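Local coordinates for uncharacterized protein (Uncultured organism, PDB 5IBZ) that belongs to the cyclase family and may act as an arylformamidase, though its substrate is not established, at residues G21-D26 with A31-T36. Numbering follows the deposited sequence.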
ATOM      1  N   GLY B  21      -4.609 -24.635  28.717  1.00 13.28           N
ATOM      2  CA  GLY B  21      -5.133 -25.974  28.840  1.00 13.00           C
ATOM      3  C   GLY B  21      -6.634 -26.101  29.082  1.00 14.30           C
ATOM      4  O   GLY B  21      -7.157 -27.217  29.029  1.00 14.07           O
ATOM      5  N   LYS B  22      -7.325 -25.001  29.360  1.00 14.25           N
ATOM      6  CA  LYS B  22      -8.768 -25.062  29.653  1.00 11.92           C
ATOM      7  C   LYS B  22      -9.536 -25.729  28.525  1.00 14.99           C
ATOM      8  O   LYS B  22     -10.517 -26.459  28.757  1.00 15.41           O
ATOM      9  CB  LYS B  22      -9.341 -23.657  29.892  1.00 11.58           C
ATOM     10  CG  LYS B  22     -10.854 -23.639  30.139  1.00 11.30           C
ATOM     11  CD  LYS B  22     -11.328 -22.296  30.662  1.00 14.46           C
ATOM     12  CE  LYS B  22     -11.175 -22.203  32.171  1.00 21.72           C
ATOM     13  NZ  LYS B  22     -11.547 -20.840  32.704  1.00 28.20           N
ATOM     14  N   TRP B  23      -9.106 -25.442  27.305  1.00 11.63           N
ATOM     15  CA  TRP B  23      -9.740 -25.977  26.106  1.00 10.95           C
ATOM     16  C   TRP B  23      -8.790 -26.901  25.357  1.00 11.28           C
ATOM     17  O   TRP B  23      -8.920 -27.102  24.143  1.00 12.46           O
ATOM     18  CB  TRP B  23     -10.211 -24.833  25.209  1.00 10.60           C
ATOM     19  CG  TRP B  23     -11.140 -23.885  25.914  1.00 10.53           C
ATOM     20  CD1 TRP B  23     -12.454 -24.093  26.210  1.00 11.76           C
ATOM     21  CD2 TRP B  23     -10.826 -22.572  26.393  1.00 10.02           C
ATOM     22  NE1 TRP B  23     -12.975 -23.007  26.858  1.00 11.38           N
ATOM     23  CE2 TRP B  23     -11.997 -22.051  26.978  1.00  9.85           C
ATOM     24  CE3 TRP B  23      -9.662 -21.783  26.387  1.00 10.13           C
ATOM     25  CZ2 TRP B  23     -12.048 -20.777  27.536  1.00 10.64           C
ATOM     26  CZ3 TRP B  23      -9.715 -20.538  26.965  1.00 10.08           C
ATOM     27  CH2 TRP B  23     -10.893 -20.041  27.522  1.00 11.17           C
ATOM     28  N   GLY B  24      -7.843 -27.479  26.097  1.00 12.17           N
ATOM     29  CA  GLY B  24      -6.882 -28.414  25.547  1.00 13.97           C
ATOM     30  C   GLY B  24      -5.557 -27.737  25.286  1.00 12.46           C
ATOM     31  O   GLY B  24      -5.516 -26.548  25.028  1.00 13.47           O
ATOM     32  N   ASP B  25      -4.467 -28.494  25.328  1.00 15.82           N
ATOM     33  CA  ASP B  25      -3.162 -27.889  25.145  1.00 15.79           C
ATOM     34  C   ASP B  25      -2.823 -27.624  23.669  1.00 14.40           C
ATOM     35  O   ASP B  25      -1.794 -27.035  23.379  1.00 19.58           O
ATOM     36  CB  ASP B  25      -2.102 -28.762  25.819  1.00 21.90           C
ATOM     37  CG  ASP B  25      -2.194 -28.696  27.356  1.00 30.31           C
ATOM     38  OD1 ASP B  25      -2.325 -27.576  27.901  1.00 33.63           O
ATOM     39  OD2 ASP B  25      -2.158 -29.749  28.014  1.00 30.86           O
ATOM     40  N   ASP B  26      -3.722 -27.990  22.752  1.00 14.22           N
ATOM     41  CA  ASP B  26      -3.516 -27.625  21.341  0.50 16.16           C
ATOM     42  C   ASP B  26      -4.505 -26.555  20.869  1.00 14.27           C
ATOM     43  O   ASP B  26      -4.468 -26.135  19.709  1.00 16.17           O
ATOM     44  CB  ASP B  26      -3.609 -28.858  20.424  0.50 20.21           C
ATOM     45  CG  ASP B  26      -2.364 -29.730  20.488  0.50 29.35           C
ATOM     46  OD1 ASP B  26      -1.269 -29.193  20.747  0.50 31.92           O
ATOM     47  OD2 ASP B  26      -2.479 -30.955  20.267  0.50 39.40           O
ATOM     48  N   ALA B  31     -10.665 -17.751  24.606  1.00  8.90           N
ATOM     49  CA  ALA B  31     -11.970 -17.457  25.196  1.00  8.77           C
ATOM     50  C   ALA B  31     -13.086 -17.390  24.165  1.00  8.33           C
ATOM     51  O   ALA B  31     -14.261 -17.378  24.512  1.00  8.26           O
ATOM     52  CB  ALA B  31     -11.902 -16.160  26.004  1.00  8.91           C
ATOM     53  N   ALA B  32     -12.737 -17.391  22.888  1.00  8.10           N
ATOM     54  CA  ALA B  32     -13.768 -17.562  21.870  1.00  7.78           C
ATOM     55  C   ALA B  32     -14.530 -18.889  22.056  1.00  7.92           C
ATOM     56  O   ALA B  32     -15.692 -19.022  21.643  1.00  8.96           O
ATOM     57  CB  ALA B  32     -13.147 -17.474  20.479  1.00  8.13           C
ATOM     58  N   ASN B  33     -13.912 -19.866  22.711  1.00  9.01           N
ATOM     59  CA  ASN B  33     -14.603 -21.117  22.982  1.00  9.21           C
ATOM     60  C   ASN B  33     -15.776 -21.002  23.965  1.00  9.66           C
ATOM     61  O   ASN B  33     -16.591 -21.929  24.079  1.00  9.59           O
ATOM     62  CB  ASN B  33     -13.600 -22.149  23.489  1.00  9.03           C
ATOM     63  CG  ASN B  33     -12.601 -22.556  22.423  1.00 10.48           C
ATOM     64  OD1 ASN B  33     -12.961 -22.828  21.272  1.00 11.86           O
ATOM     65  ND2 ASN B  33     -11.325 -22.565  22.791  1.00  9.36           N
ATOM     66  N   TYR B  34     -15.879 -19.871  24.663  1.00  8.44           N
ATOM     67  CA  TYR B  34     -17.034 -19.596  25.501  1.00  8.51           C
ATOM     68  C   TYR B  34     -18.285 -19.281  24.657  1.00  8.23           C
ATOM     69  O   TYR B  34     -19.392 -19.370  25.172  1.00  8.46           O
ATOM     70  CB  TYR B  34     -16.780 -18.432  26.444  1.00  9.68           C
ATOM     71  CG  TYR B  34     -15.814 -18.657  27.583  1.00  9.05           C
ATOM     72  CD1 TYR B  34     -15.900 -19.766  28.409  1.00  9.43           C
ATOM     73  CD2 TYR B  34     -14.838 -17.706  27.868  1.00  9.16           C
ATOM     74  CE1 TYR B  34     -15.022 -19.928  29.448  1.00  9.85           C
ATOM     75  CE2 TYR B  34     -13.961 -17.857  28.911  1.00  9.93           C
ATOM     76  CZ  TYR B  34     -14.055 -18.957  29.708  1.00 11.38           C
ATOM     77  OH  TYR B  34     -13.170 -19.090  30.762  1.00 11.78           O
ATOM     78  N   ILE B  35     -18.116 -18.896  23.387  1.00  8.79           N
ATOM     79  CA  ILE B  35     -19.271 -18.659  22.539  1.00  8.57           C
ATOM     80  C   ILE B  35     -19.676 -19.991  21.890  1.00 10.67           C
ATOM     81  O   ILE B  35     -18.999 -20.524  21.012  1.00 13.23           O
ATOM     82  CB  ILE B  35     -19.011 -17.592  21.465  1.00  9.65           C
ATOM     83  CG1 ILE B  35     -18.493 -16.304  22.116  1.00  8.82           C
ATOM     84  CG2 ILE B  35     -20.286 -17.373  20.675  1.00  9.74           C
ATOM     85  CD1 ILE B  35     -18.140 -15.162  21.131  1.00  8.45           C
ATOM     86  N   THR B  36     -20.811 -20.496  22.344  1.00  9.52           N
ATOM     87  CA  THR B  36     -21.307 -21.810  21.967  1.00  9.73           C
ATOM     88  C   THR B  36     -22.568 -21.637  21.147  1.00  8.96           C
ATOM     89  O   THR B  36     -23.193 -20.576  21.190  1.00 10.30           O
ATOM     90  CB  THR B  36     -21.649 -22.642  23.199  1.00  9.01           C
ATOM     91  OG1 THR B  36     -22.719 -22.003  23.899  1.00 11.32           O
ATOM     92  CG2 THR B  36     -20.431 -22.778  24.121  1.00 12.75           C
TER
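Lys22 NZ donates a hydrogen bond of 3.1 Å to Tyr34 OH, arriving at the edge of the phenol ring, and Asn19 OD1 also bonds this ammonium group. With CG opposite the backbone N (chi1 177°), the Lys22 chain runs out over the indole of Trp23, CG 3.7 Å above its plane, and a bend at chi3 precedes NZ. Asn33 covers the opposite indole face. There Asn33 CB makes a CH-pi contact, 3.6 Å from the centroid of the five-membered ring and nearly on its normal. Asn33 ND2 sits close by, 3.4 Å from Trp23 CG. The amide is tilted 54° to the indole. Its OD1 accepts from Arg29 NH1, and its ND2 donates to Asp27 OD1. The far edge of Trp23 points into the face of Tyr34, with CZ2 3.5 Å from Tyr34 CZ. This is a T-shaped pair, the planes 80° apart. Trp23 CH2 also rests on Ala31 CA at 3.6 Å. Replacing Trp23 by alanine is likely to open a gap between Lys22 and Asn33 and leave the Tyr34 face without its aromatic partner. The indole thus joins a type I beta turn, Gly21 to Gly24, to the 3-10 segment 31-34 just before helix 37-44.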